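N-acetylmuramoyl-L-alanine amidase amiD (Escherichia coli, PDB 3D2Y) hydrolyses, with a single bound zinc ion, the link between N-acetylmuramoyl residues and L-amino acid residues in cell-wall glycopeptides. Local coordinates at residues A89-T94 and P145-A150; A155-D160 and P220-R225; V198-L203 and G241-E246; Y212-D217 and R224-A229. One frame throughout, in Å; residues are numbered along the deposited sequence. Where two conformers were deposited one is given.

Contact 1: A89-T94 and P145-A150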
loop_
_atom_site.group_PDB
_atom_site.type_symbol
_atom_site.label_atom_id
_atom_site.label_comp_id
_atom_site.label_asym_id
_atom_site.label_seq_id
_atom_site.Cartn_x
_atom_site.Cartn_y
_atom_site.Cartn_z
ATOM N N ALA A 89 -6.973 3.258 7.832
ATOM C CA ALA A 89 -6.742 4.710 7.841
ATOM C C ALA A 89 -5.472 5.063 7.040
ATOM O O ALA A 89 -4.434 4.422 7.204
ATOM C CB ALA A 89 -6.652 5.234 9.297
ATOM N N TRP A 90 -5.588 6.034 6.135
ATOM C CA TRP A 90 -4.445 6.536 5.369
ATOM C C TRP A 90 -4.642 8.009 4.989
ATOM O O TRP A 90 -5.616 8.369 4.295
ATOM C CB TRP A 90 -4.198 5.684 4.101
ATOM C CG TRP A 90 -2.912 6.034 3.457
ATOM C CD1 TRP A 90 -2.738 6.597 2.208
ATOM C CD2 TRP A 90 -1.600 5.892 4.025
ATOM N NE1 TRP A 90 -1.387 6.788 1.962
ATOM C CE2 TRP A 90 -0.671 6.388 3.065
ATOM C CE3 TRP A 90 -1.113 5.404 5.258
ATOM C CZ2 TRP A 90 0.711 6.407 3.302
ATOM C CZ3 TRP A 90 0.274 5.438 5.502
ATOM C CH2 TRP A 90 1.162 5.944 4.528
ATOM N N ARG A 91 -3.720 8.846 5.473
ATOM C CA ARG A 91 -3.629 10.253 5.064
ATOM C C ARG A 91 -4.931 11.026 5.257
ATOM O O ARG A 91 -5.333 11.827 4.398
ATOM C CB ARG A 91 -3.127 10.328 3.604
ATOM C CG ARG A 91 -1.649 10.079 3.543
ATOM C CD ARG A 91 -1.072 10.110 2.151
ATOM N NE ARG A 91 -0.827 11.426 1.556
ATOM C CZ ARG A 91 0.285 12.162 1.704
ATOM N NH1 ARG A 91 1.289 11.778 2.489
ATOM N NH2 ARG A 91 0.390 13.329 1.070
ATOM N N GLY A 92 -5.612 10.776 6.369
ATOM C CA GLY A 92 -6.865 11.496 6.622
ATOM C C GLY A 92 -8.123 10.664 6.328
ATOM O O GLY A 92 -9.184 10.954 6.871
ATOM N N ALA A 93 -8.008 9.632 5.476
ATOM C CA ALA A 93 -9.192 8.829 5.048
ATOM C C ALA A 93 -9.368 7.629 5.961
ATOM O O ALA A 93 -8.433 7.238 6.593
ATOM C CB ALA A 93 -9.026 8.341 3.588
ATOM N N THR A 94 -10.579 7.084 6.051
ATOM C CA THR A 94 -10.817 5.783 6.662
ATOM C C THR A 94 -11.638 4.947 5.657
ATOM O O THR A 94 -11.930 5.443 4.567
ATOM C CB THR A 94 -11.546 5.908 8.043
ATOM O OG1 THR A 94 -12.826 6.559 7.882
ATOM C CG2 THR A 94 -10.718 6.701 9.016
ATOM N N PRO A 145 2.262 8.862 -5.948
ATOM C CA PRO A 145 3.168 7.823 -5.473
ATOM C C PRO A 145 2.933 7.416 -3.992
ATOM O O PRO A 145 2.980 6.230 -3.665
ATOM C CB PRO A 145 4.556 8.434 -5.692
ATOM C CG PRO A 145 4.377 9.429 -6.808
ATOM C CD PRO A 145 2.990 9.991 -6.564
ATOM N N GLU A 146 2.728 8.388 -3.110
ATOM C CA GLU A 146 2.549 8.091 -1.664
ATOM C C GLU A 146 1.279 7.273 -1.352
ATOM O O GLU A 146 1.122 6.751 -0.252
ATOM C CB GLU A 146 2.606 9.365 -0.804
ATOM C CG GLU A 146 1.417 10.262 -0.979
ATOM C CD GLU A 146 1.538 11.270 -2.126
ATOM O OE1 GLU A 146 2.383 11.145 -3.033
ATOM O OE2 GLU A 146 0.726 12.209 -2.132
ATOM N N ASN A 147 0.400 7.136 -2.339
ATOM C CA ASN A 147 -0.825 6.371 -2.148
ATOM C C ASN A 147 -0.753 4.954 -2.738
ATOM O O ASN A 147 -1.764 4.267 -2.892
ATOM C CB ASN A 147 -2.010 7.213 -2.656
ATOM C CG ASN A 147 -2.247 8.431 -1.776
ATOM O OD1 ASN A 147 -2.082 8.362 -0.575
ATOM N ND2 ASN A 147 -2.625 9.548 -2.378
ATOM N N VAL A 148 0.465 4.500 -3.037
ATOM C CA VAL A 148 0.700 3.066 -3.264
ATOM C C VAL A 148 1.238 2.488 -1.933
ATOM O O VAL A 148 2.337 2.822 -1.511
ATOM C CB VAL A 148 1.738 2.836 -4.420
ATOM C CG1 VAL A 148 1.815 1.354 -4.729
ATOM C CG2 VAL A 148 1.344 3.662 -5.654
ATOM N N VAL A 149 0.448 1.673 -1.247
ATOM C CA VAL A 149 0.734 1.392 0.166
ATOM C C VAL A 149 0.637 -0.077 0.438
ATOM O O VAL A 149 0.042 -0.861 -0.353
ATOM C CB VAL A 149 -0.260 2.119 1.133
ATOM C CG1 VAL A 149 -0.066 3.669 1.073
ATOM C CG2 VAL A 149 -1.760 1.701 0.804
ATOM N N ALA A 150 1.246 -0.433 1.554
ATOM C CA ALA A 150 1.089 -1.736 2.159
ATOM C C ALA A 150 -0.202 -1.757 2.946
ATOM O O ALA A 150 -0.625 -0.760 3.506
ATOM C CB ALA A 150 2.266 -1.994 3.141
#

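Contact 2: A155-D160 and P220-R225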
loop_
_atom_site.group_PDB
_atom_site.type_symbol
_atom_site.label_atom_id
_atom_site.label_comp_id
_atom_site.label_asym_id
_atom_site.label_seq_id
_atom_site.Cartn_x
_atom_site.Cartn_y
_atom_site.Cartn_z
ATOM N N ALA A 155 -3.440 -0.357 8.184
ATOM C CA ALA A 155 -3.910 -1.034 9.410
ATOM C C ALA A 155 -2.741 -1.593 10.245
ATOM O O ALA A 155 -2.628 -2.841 10.392
ATOM C CB ALA A 155 -4.828 -2.220 9.031
ATOM N N PRO A 156 -1.855 -0.723 10.732
ATOM C CA PRO A 156 -0.589 -1.178 11.352
ATOM C C PRO A 156 -0.743 -2.053 12.581
ATOM O O PRO A 156 0.147 -2.872 12.850
ATOM C CB PRO A 156 0.166 0.126 11.674
ATOM C CG PRO A 156 -0.863 1.180 11.580
ATOM C CD PRO A 156 -1.906 0.747 10.638
ATOM N N GLN A 157 -1.858 -1.922 13.300
ATOM C CA GLN A 157 -2.055 -2.754 14.505
ATOM C C GLN A 157 -2.513 -4.161 14.134
ATOM O O GLN A 157 -2.488 -5.045 14.999
ATOM C CB GLN A 157 -3.119 -2.176 15.447
ATOM C CG GLN A 157 -2.867 -0.739 15.938
ATOM C CD GLN A 157 -1.546 -0.604 16.673
ATOM O OE1 GLN A 157 -1.140 -1.508 17.400
ATOM N NE2 GLN A 157 -0.875 0.533 16.498
ATOM N N ARG A 158 -3.004 -4.350 12.901
ATOM C CA ARG A 158 -3.679 -5.607 12.540
ATOM C C ARG A 158 -2.915 -6.452 11.556
ATOM O O ARG A 158 -3.120 -7.674 11.503
ATOM C CB ARG A 158 -5.076 -5.347 11.943
ATOM C CG ARG A 158 -6.068 -4.684 12.933
ATOM C CD ARG A 158 -7.512 -4.657 12.384
ATOM N NE ARG A 158 -7.642 -3.982 11.080
ATOM C CZ ARG A 158 -7.784 -4.640 9.927
ATOM N NH1 ARG A 158 -7.852 -5.956 9.935
ATOM N NH2 ARG A 158 -7.897 -3.990 8.763
ATOM N N LYS A 159 -2.119 -5.795 10.702
ATOM C CA LYS A 159 -1.517 -6.473 9.524
ATOM C C LYS A 159 -0.038 -6.138 9.342
ATOM O O LYS A 159 0.414 -5.047 9.702
ATOM C CB LYS A 159 -2.271 -6.089 8.247
ATOM C CG LYS A 159 -3.739 -6.425 8.258
ATOM C CD LYS A 159 -4.000 -7.926 8.161
ATOM C CE LYS A 159 -5.460 -8.204 8.404
ATOM N NZ LYS A 159 -5.729 -9.635 7.946
ATOM N N ASP A 160 0.682 -7.087 8.748
ATOM C CA ASP A 160 2.087 -6.908 8.360
ATOM C C ASP A 160 2.302 -6.859 6.849
ATOM O O ASP A 160 3.390 -6.474 6.378
ATOM C CB ASP A 160 2.896 -8.100 8.915
ATOM C CG ASP A 160 3.188 -7.966 10.397
ATOM O OD1 ASP A 160 2.931 -6.892 10.949
ATOM O OD2 ASP A 160 3.660 -8.945 11.019
ATOM N N PRO A 220 3.036 1.488 24.420
ATOM C CA PRO A 220 4.330 1.311 23.738
ATOM C C PRO A 220 4.271 0.281 22.613
ATOM O O PRO A 220 4.799 0.527 21.517
ATOM C CB PRO A 220 5.247 0.820 24.881
ATOM C CG PRO A 220 4.664 1.478 26.108
ATOM C CD PRO A 220 3.176 1.449 25.896
ATOM N N ARG A 221 3.632 -0.859 22.900
ATOM C CA ARG A 221 3.319 -1.930 21.928
ATOM C C ARG A 221 2.674 -1.399 20.634
ATOM O O ARG A 221 3.108 -1.711 19.508
ATOM C CB ARG A 221 2.376 -2.948 22.601
ATOM C CG ARG A 221 2.161 -4.300 21.895
ATOM C CD ARG A 221 0.815 -4.367 21.127
ATOM N NE ARG A 221 -0.313 -3.722 21.819
ATOM C CZ ARG A 221 -1.313 -4.351 22.441
ATOM N NH1 ARG A 221 -1.368 -5.679 22.475
ATOM N NH2 ARG A 221 -2.263 -3.637 23.037
ATOM N N GLU A 222 1.642 -0.588 20.809
ATOM C CA GLU A 222 0.885 -0.039 19.695
ATOM C C GLU A 222 1.736 0.993 18.929
ATOM O O GLU A 222 1.641 1.100 17.706
ATOM C CB GLU A 222 -0.421 0.571 20.200
ATOM C CG GLU A 222 -1.365 -0.472 20.831
ATOM C CD GLU A 222 -2.557 0.124 21.552
ATOM O OE1 GLU A 222 -2.558 1.344 21.812
ATOM O OE2 GLU A 222 -3.501 -0.650 21.846
ATOM N N GLN A 223 2.599 1.708 19.658
ATOM C CA GLN A 223 3.481 2.726 19.063
ATOM C C GLN A 223 4.559 2.023 18.256
ATOM O O GLN A 223 4.938 2.492 17.190
ATOM C CB GLN A 223 4.114 3.623 20.154
ATOM C CG GLN A 223 3.149 4.585 20.870
ATOM C CD GLN A 223 3.799 5.358 22.032
ATOM O OE1 GLN A 223 5.017 5.442 22.136
ATOM N NE2 GLN A 223 2.972 5.919 22.913
ATOM N N ARG A 224 5.022 0.870 18.766
ATOM C CA ARG A 224 5.960 -0.023 18.055
ATOM C C ARG A 224 5.386 -0.577 16.735
ATOM O O ARG A 224 6.078 -0.593 15.731
ATOM C CB ARG A 224 6.449 -1.177 18.948
ATOM C CG ARG A 224 7.543 -0.802 19.925
ATOM C CD ARG A 224 8.286 -2.037 20.473
ATOM N NE ARG A 224 7.417 -2.929 21.238
ATOM C CZ ARG A 224 7.085 -2.761 22.521
ATOM N NH1 ARG A 224 7.528 -1.721 23.221
ATOM N NH2 ARG A 224 6.291 -3.648 23.108
ATOM N N ARG A 225 4.132 -1.020 16.734
ATOM C CA ARG A 225 3.529 -1.535 15.522
ATOM C C ARG A 225 3.480 -0.456 14.435
ATOM O O ARG A 225 3.730 -0.747 13.264
ATOM C CB ARG A 225 2.142 -2.140 15.811
ATOM C CG ARG A 225 2.177 -3.493 16.555
ATOM C CD ARG A 225 1.774 -4.722 15.698
ATOM N NE ARG A 225 1.845 -4.491 14.242
ATOM C CZ ARG A 225 1.372 -5.290 13.278
ATOM N NH1 ARG A 225 0.749 -6.436 13.554
ATOM N NH2 ARG A 225 1.510 -4.902 12.012
#

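Contact 3: V198-L203 and G241-E246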
loop_
_atom_site.group_PDB
_atom_site.type_symbol
_atom_site.label_atom_id
_atom_site.label_comp_id
_atom_site.label_asym_id
_atom_site.label_seq_id
_atom_site.Cartn_x
_atom_site.Cartn_y
_atom_site.Cartn_z
ATOM N N VAL A 198 16.007 8.139 18.813
ATOM C CA VAL A 198 15.297 9.395 18.658
ATOM C C VAL A 198 14.030 9.379 19.517
ATOM O O VAL A 198 13.520 8.324 19.866
ATOM C CB VAL A 198 14.990 9.630 17.143
ATOM C CG1 VAL A 198 13.657 10.329 16.910
ATOM C CG2 VAL A 198 16.132 10.371 16.482
ATOM N N ASP A 199 13.522 10.560 19.857
ATOM C CA ASP A 199 12.327 10.704 20.665
ATOM C C ASP A 199 11.091 10.051 19.978
ATOM O O ASP A 199 10.711 10.453 18.879
ATOM C CB ASP A 199 12.067 12.183 20.888
ATOM C CG ASP A 199 10.858 12.405 21.706
ATOM O OD1 ASP A 199 9.828 12.801 21.136
ATOM O OD2 ASP A 199 10.915 12.098 22.915
ATOM N N THR A 200 10.475 9.065 20.625
ATOM C CA THR A 200 9.359 8.332 19.998
ATOM C C THR A 200 8.221 9.270 19.596
ATOM O O THR A 200 7.728 9.194 18.480
ATOM C CB THR A 200 8.871 7.157 20.883
ATOM O OG1 THR A 200 9.971 6.290 21.133
ATOM C CG2 THR A 200 7.788 6.341 20.217
ATOM N N ALA A 201 7.786 10.144 20.496
ATOM C CA ALA A 201 6.652 11.009 20.182
ATOM C C ALA A 201 6.856 11.836 18.892
ATOM O O ALA A 201 5.937 11.994 18.080
ATOM C CB ALA A 201 6.329 11.892 21.349
ATOM N N SER A 202 8.064 12.363 18.728
ATOM C CA SER A 202 8.415 13.216 17.601
ATOM C C SER A 202 8.339 12.399 16.317
ATOM O O SER A 202 7.820 12.869 15.329
ATOM C CB SER A 202 9.850 13.755 17.779
ATOM O OG SER A 202 9.915 14.686 18.843
ATOM N N LEU A 203 8.875 11.190 16.342
ATOM C CA LEU A 203 8.757 10.308 15.177
ATOM C C LEU A 203 7.291 9.992 14.836
ATOM O O LEU A 203 6.886 10.042 13.656
ATOM C CB LEU A 203 9.627 9.043 15.349
ATOM C CG LEU A 203 9.557 8.036 14.185
ATOM C CD1 LEU A 203 9.982 8.614 12.787
ATOM C CD2 LEU A 203 10.296 6.723 14.483
ATOM N N GLY A 241 10.667 -1.467 15.393
ATOM C CA GLY A 241 9.659 -0.541 15.873
ATOM C C GLY A 241 10.161 0.466 16.877
ATOM O O GLY A 241 9.359 1.102 17.554
ATOM N N GLU A 242 11.495 0.563 16.982
ATOM C CA GLU A 242 12.215 1.575 17.792
ATOM C C GLU A 242 12.617 2.808 16.978
ATOM O O GLU A 242 13.190 2.716 15.877
ATOM C CB GLU A 242 13.458 0.946 18.433
ATOM C CG GLU A 242 13.147 -0.215 19.379
ATOM C CD GLU A 242 12.388 0.196 20.646
ATOM O OE1 GLU A 242 11.813 -0.701 21.297
ATOM O OE2 GLU A 242 12.375 1.397 21.012
ATOM N N ALA A 243 12.330 3.968 17.529
ATOM C CA ALA A 243 12.591 5.207 16.844
ATOM C C ALA A 243 14.078 5.484 16.800
ATOM O O ALA A 243 14.731 5.572 17.856
ATOM C CB ALA A 243 11.865 6.336 17.540
ATOM N N ASP A 244 14.625 5.606 15.593
ATOM C CA ASP A 244 16.040 5.996 15.457
ATOM C C ASP A 244 16.203 7.097 14.417
ATOM O O ASP A 244 15.222 7.536 13.806
ATOM C CB ASP A 244 16.964 4.775 15.182
ATOM C CG ASP A 244 16.637 4.024 13.881
ATOM O OD1 ASP A 244 15.890 4.519 13.010
ATOM O OD2 ASP A 244 17.173 2.890 13.719
ATOM N N ALA A 245 17.434 7.541 14.223
ATOM C CA ALA A 245 17.728 8.719 13.409
ATOM C C ALA A 245 17.470 8.440 11.933
ATOM O O ALA A 245 16.977 9.319 11.225
ATOM C CB ALA A 245 19.160 9.179 13.621
ATOM N N GLU A 246 17.789 7.229 11.485
ATOM C CA GLU A 246 17.566 6.852 10.081
ATOM C C GLU A 246 16.070 6.827 9.726
ATOM O O GLU A 246 15.634 7.401 8.688
ATOM C CB GLU A 246 18.202 5.492 9.767
ATOM C CG GLU A 246 17.959 5.042 8.322
ATOM C CD GLU A 246 18.674 3.748 7.973
ATOM O OE1 GLU A 246 18.947 3.536 6.779
ATOM O OE2 GLU A 246 18.972 2.963 8.887
HETATM O O HOH W 1 10.957 4.093 20.174
#

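Contact 4: Y212-D217 and R224-A229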
loop_
_atom_site.group_PDB
_atom_site.type_symbol
_atom_site.label_atom_id
_atom_site.label_comp_id
_atom_site.label_asym_id
_atom_site.label_seq_id
_atom_site.Cartn_x
_atom_site.Cartn_y
_atom_site.Cartn_z
ATOM N N TYR A 212 0.062 7.564 8.609
ATOM C CA TYR A 212 -0.173 6.427 9.499
ATOM C C TYR A 212 -1.213 6.751 10.574
ATOM O O TYR A 212 -1.251 7.827 11.085
ATOM C CB TYR A 212 1.154 5.880 10.126
ATOM C CG TYR A 212 2.040 5.166 9.127
ATOM C CD1 TYR A 212 2.093 3.746 9.046
ATOM C CD2 TYR A 212 2.791 5.909 8.218
ATOM C CE1 TYR A 212 2.910 3.136 8.062
ATOM C CE2 TYR A 212 3.578 5.349 7.283
ATOM C CZ TYR A 212 3.676 3.952 7.198
ATOM O OH TYR A 212 4.455 3.430 6.183
ATOM N N ASP A 213 -1.970 5.739 10.995
ATOM C CA ASP A 213 -3.001 5.899 12.016
ATOM C C ASP A 213 -2.269 5.991 13.356
ATOM O O ASP A 213 -1.666 5.013 13.796
ATOM C CB ASP A 213 -3.858 4.617 12.001
ATOM C CG ASP A 213 -5.172 4.729 12.781
ATOM O OD1 ASP A 213 -5.594 5.837 13.157
ATOM O OD2 ASP A 213 -5.816 3.664 12.983
ATOM N N VAL A 214 -2.273 7.154 14.000
ATOM C CA VAL A 214 -1.638 7.303 15.302
ATOM C C VAL A 214 -2.677 7.951 16.200
ATOM O O VAL A 214 -3.166 9.017 15.883
ATOM C CB VAL A 214 -0.370 8.203 15.214
ATOM C CG1 VAL A 214 0.177 8.555 16.608
ATOM C CG2 VAL A 214 0.726 7.537 14.421
ATOM N N LYS A 215 -3.048 7.278 17.293
ATOM C CA LYS A 215 -4.057 7.821 18.207
ATOM C C LYS A 215 -3.366 8.398 19.439
ATOM O O LYS A 215 -2.266 7.946 19.770
ATOM C CB LYS A 215 -5.085 6.748 18.575
ATOM C CG LYS A 215 -5.692 6.072 17.347
ATOM C CD LYS A 215 -6.625 4.934 17.700
ATOM C CE LYS A 215 -7.084 4.197 16.441
ATOM N NZ LYS A 215 -7.671 5.110 15.384
ATOM N N PRO A 216 -3.990 9.411 20.096
ATOM C CA PRO A 216 -3.323 10.160 21.173
ATOM C C PRO A 216 -2.817 9.312 22.344
ATOM O O PRO A 216 -1.754 9.607 22.922
ATOM C CB PRO A 216 -4.383 11.178 21.618
ATOM C CG PRO A 216 -5.681 10.638 21.136
ATOM C CD PRO A 216 -5.350 9.933 19.852
ATOM N N ASP A 217 -3.528 8.263 22.717
ATOM C CA ASP A 217 -2.970 7.461 23.802
ATOM C C ASP A 217 -2.759 6.038 23.331
ATOM O O ASP A 217 -3.718 5.293 23.089
ATOM C CB ASP A 217 -3.811 7.553 25.086
ATOM C CG ASP A 217 -3.389 8.717 25.994
ATOM O OD1 ASP A 217 -2.184 9.079 26.013
ATOM O OD2 ASP A 217 -4.267 9.265 26.702
ATOM N N ARG A 224 5.022 0.870 18.766
ATOM C CA ARG A 224 5.960 -0.023 18.055
ATOM C C ARG A 224 5.386 -0.577 16.735
ATOM O O ARG A 224 6.078 -0.593 15.731
ATOM C CB ARG A 224 6.449 -1.177 18.948
ATOM C CG ARG A 224 7.543 -0.802 19.925
ATOM C CD ARG A 224 8.286 -2.037 20.473
ATOM N NE ARG A 224 7.417 -2.929 21.238
ATOM C CZ ARG A 224 7.085 -2.761 22.521
ATOM N NH1 ARG A 224 7.528 -1.721 23.221
ATOM N NH2 ARG A 224 6.291 -3.648 23.108
ATOM N N ARG A 225 4.132 -1.020 16.734
ATOM C CA ARG A 225 3.529 -1.535 15.522
ATOM C C ARG A 225 3.480 -0.456 14.435
ATOM O O ARG A 225 3.730 -0.747 13.264
ATOM C CB ARG A 225 2.142 -2.140 15.811
ATOM C CG ARG A 225 2.177 -3.493 16.555
ATOM C CD ARG A 225 1.774 -4.722 15.698
ATOM N NE ARG A 225 1.845 -4.491 14.242
ATOM C CZ ARG A 225 1.372 -5.290 13.278
ATOM N NH1 ARG A 225 0.749 -6.436 13.554
ATOM N NH2 ARG A 225 1.510 -4.902 12.012
ATOM N N VAL A 226 3.201 0.792 14.809
ATOM C CA VAL A 226 3.155 1.860 13.785
ATOM C C VAL A 226 4.558 2.036 13.174
ATOM O O VAL A 226 4.713 2.103 11.957
ATOM C CB VAL A 226 2.606 3.171 14.341
ATOM C CG1 VAL A 226 2.689 4.281 13.297
ATOM C CG2 VAL A 226 1.157 2.988 14.768
ATOM N N ILE A 227 5.582 2.067 14.028
ATOM C CA ILE A 227 6.920 2.415 13.576
ATOM C C ILE A 227 7.435 1.236 12.766
ATOM O O ILE A 227 8.056 1.402 11.711
ATOM C CB ILE A 227 7.847 2.753 14.766
ATOM C CG1 ILE A 227 7.482 4.140 15.365
ATOM C CG2 ILE A 227 9.279 2.814 14.286
ATOM C CD1 ILE A 227 7.989 4.441 16.832
ATOM N N MET A 228 7.117 0.045 13.246
ATOM C CA MET A 228 7.454 -1.194 12.559
ATOM C C MET A 228 6.851 -1.248 11.136
ATOM O O MET A 228 7.554 -1.581 10.168
ATOM C CB MET A 228 6.984 -2.372 13.407
ATOM C CG MET A 228 7.341 -3.747 12.891
ATOM S SD MET A 228 6.619 -5.072 13.919
ATOM C CE MET A 228 6.556 -4.369 15.576
ATOM N N ALA A 229 5.554 -0.937 11.018
ATOM C CA ALA A 229 4.882 -0.875 9.716
ATOM C C ALA A 229 5.642 0.059 8.719
ATOM O O ALA A 229 5.863 -0.295 7.548
ATOM C CB ALA A 229 3.430 -0.433 9.892
#

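Contact 1: A89-T94 and P145-A150
W90 presents the N-H edge of its indole to the chain just ahead of strand 148-150. NE1 is divided between two acceptors, the side-chain OD1 of N147 at 3.1 Å and the backbone O of E146 at 3.3 Å. Both bonds are weak, since one N-H aimed between two oxygens cannot be straight to either; the angle at hydrogen for OD1 is 128°. The N147 oxygen lies in the plane of the indole, while its amide stands almost upright to the ring, the planes being 83° apart.

The two indole faces each meet an aliphatic carbon, both set toward the rim. Methyl CG1 of V149 makes a CH-pi contact, 3.7 Å from the centroid of the five-membered ring of W90, and the CG methylene of R91, the ring's own sequence neighbour, lies over the opposite face. With CG of W90 anti to its own backbone N (chi1 -170°), the ring extends across to the strand.

Charge adds the third element. The guanidinium of R91 lies flat over the CG methylene of E146, with CZ of R91 3.5 Å from that carbon. NH2 of R91 is 3.4 Å from OE2 of E146, but the oxygen stands well out of the guanidinium plane, so this salt bridge is electrostatic alone. The N-H groups of R91 are used elsewhere, on Y210 O, G259 O and D261.

W90 to A93 form the type I' turn of a short beta hairpin. It packs against strand 148-150, an edge strand of the mixed amidase sheet; A150, which ends it, directly precedes the zinc ligand H151.

Contact 2: A155-D160 and P220-R225
R225, Q157 and P156 carry most of this junction, in which the loop after helix 151-154 of the zinc amidase domain meets the first turns of helix 220-234. That helix is the middle one of three C-terminal helices, an arrangement consistent with a peptidoglycan-binding-like helical domain. The loop also contains K159, the transition-state stabiliser, whose NZ is hydrogen-bonded to the backbone of the bound peptide.

R225 reaches from the helix into the curl of the loop. Its chain bends at both chi2 and chi3, so that one face of the guanidinium is turned to the backbone of residues 156 to 158, with NH2 directed to the end of the segment. There NH2 donates to the carbonyl O of K159 at 2.6 Å, from well above the carbonyl plane, and forms a salt bridge with OD1 of D160 at 2.7 Å; the other carboxylate oxygen of D160 is paired with K117. Two conformers of R225 were deposited, and the one described brings its guanidinium improbably close to the carbonyl O of P156, so the fine detail of this grip is doubtful.

The ring of P156 has a milder part: its CB lies 4.0 Å from the backbone O of R225, and the ring also packs on A229, one turn further along the helix.

Q157 starts away from the helix, but a bend at chi2 (-58°) folds its amide back over the E222 turn. OE1 of Q157 rests 3.6 Å from CB of E222. NE2 of Q157 donates to the backbone O of E222 at 2.8 Å, almost straight at 174°, with that oxygen in the plane of the Q157 amide.

Contact 3: V198-L203 and G241-E246
A243 and V198 meet where two helices of the C-terminal domain begin: helix 200-210 and helix 245-258 are the first and third of a three-helix unit consistent with a peptidoglycan-binding-like fold. D199 and D244 are their respective N-caps, so the contact joins the two leading turns.

The packed side centres on A243. Its methyl points into the other segment and is met by CD2 of L203 at 3.5 Å, tighter than usual for two carbons, while CA of T200 lies against the same methyl. L203 reaches it with CG anti to the backbone N (chi1 179°), and its side chain also packs on I227 of helix 220-234, so the middle helix also borders this packing. Beside it, the backbone N of V198 donates to the O of A243 at 3.0 Å; the bond is nearly straight (175°), although the donor stands above the carbonyl plane. CG2 of V198 then lies 3.8 Å from CA of A245, covering the start of the third helix. D244 turns away from this packing and directs its carboxylate to T247, R235 and H195.

The outer side is looser and polar. At the exposed D199, OD1 accepts from both N and OG of S202, which approach from opposite faces of the carboxylate, a cap made without help from the other segment. A water bridges T200, E242 and A243: it is 2.6 Å from OG1 of T200, donates to OE2 of E242 at 3.2 Å, and accepts from the backbone N of A243 at 3.0 Å.

Contact 4: Y212-D217 and R224-A229
Apolar packing of Y212 and V214 against V226 and A229 lays the connection between helices 200-210 and 220-234 back along the second of them. V226 and A229 are three residues apart, hence on one face of the helix, and both direct their side chains at the loop.

V226 takes the larger share. Its CG1 touches both CB of Y212, at 3.9 Å, and CG2 of V214, at 4.0 Å, while its CG2 rests on the backbone O of D213 at 3.6 Å. Both methyls thus face the loop, and CG1 is directed to Y212 and V214 by its position anti to the helix N of V226 (chi1 175°). V214 and V226 cross at about a right angle, and V214 also leans on A208 of the preceding helix. The motif is a helix-loop-helix unit within the three-helix C-terminal domain, its linker folded against the flank of the helix that it leads into.

Further along, CE1 of Y212 approaches the methyl of A229 obliquely at 4.0 Å. The phenol is held from the amidase side as well: its OH is hydrogen-bonded to D153, and its ring packs edge-to-face with W90. On the loop's outer side K215 curls back towards D213, where NZ of K215 forms a salt bridge with OD1 of D213 at 3.1 Å, meeting that oxygen on its syn side.

Overall arrangement
Contacts 1 and 4 are largely buried, whereas contacts 2 and 3 are partly buried and contact 3 lies farthest out, its centre about 22 Å from that of the chain. Contact 1 is internal to the amidase domain and mixes aromatic, weak polar and charged pairs. Contacts 2 and 4 share helix 220-234, R225 working in contact 2 and V226 and A229 in contact 4; the former is polar and joins the helix to the loop bearing K159, the latter almost wholly apolar. Contact 3 combines a small apolar centre with caps and water at the helix starts. W90 of contact 1 touches Y212 of contact 4, linking the two domains, and I227, on the contact 4 segment of the helix, touches T200 of contact 3.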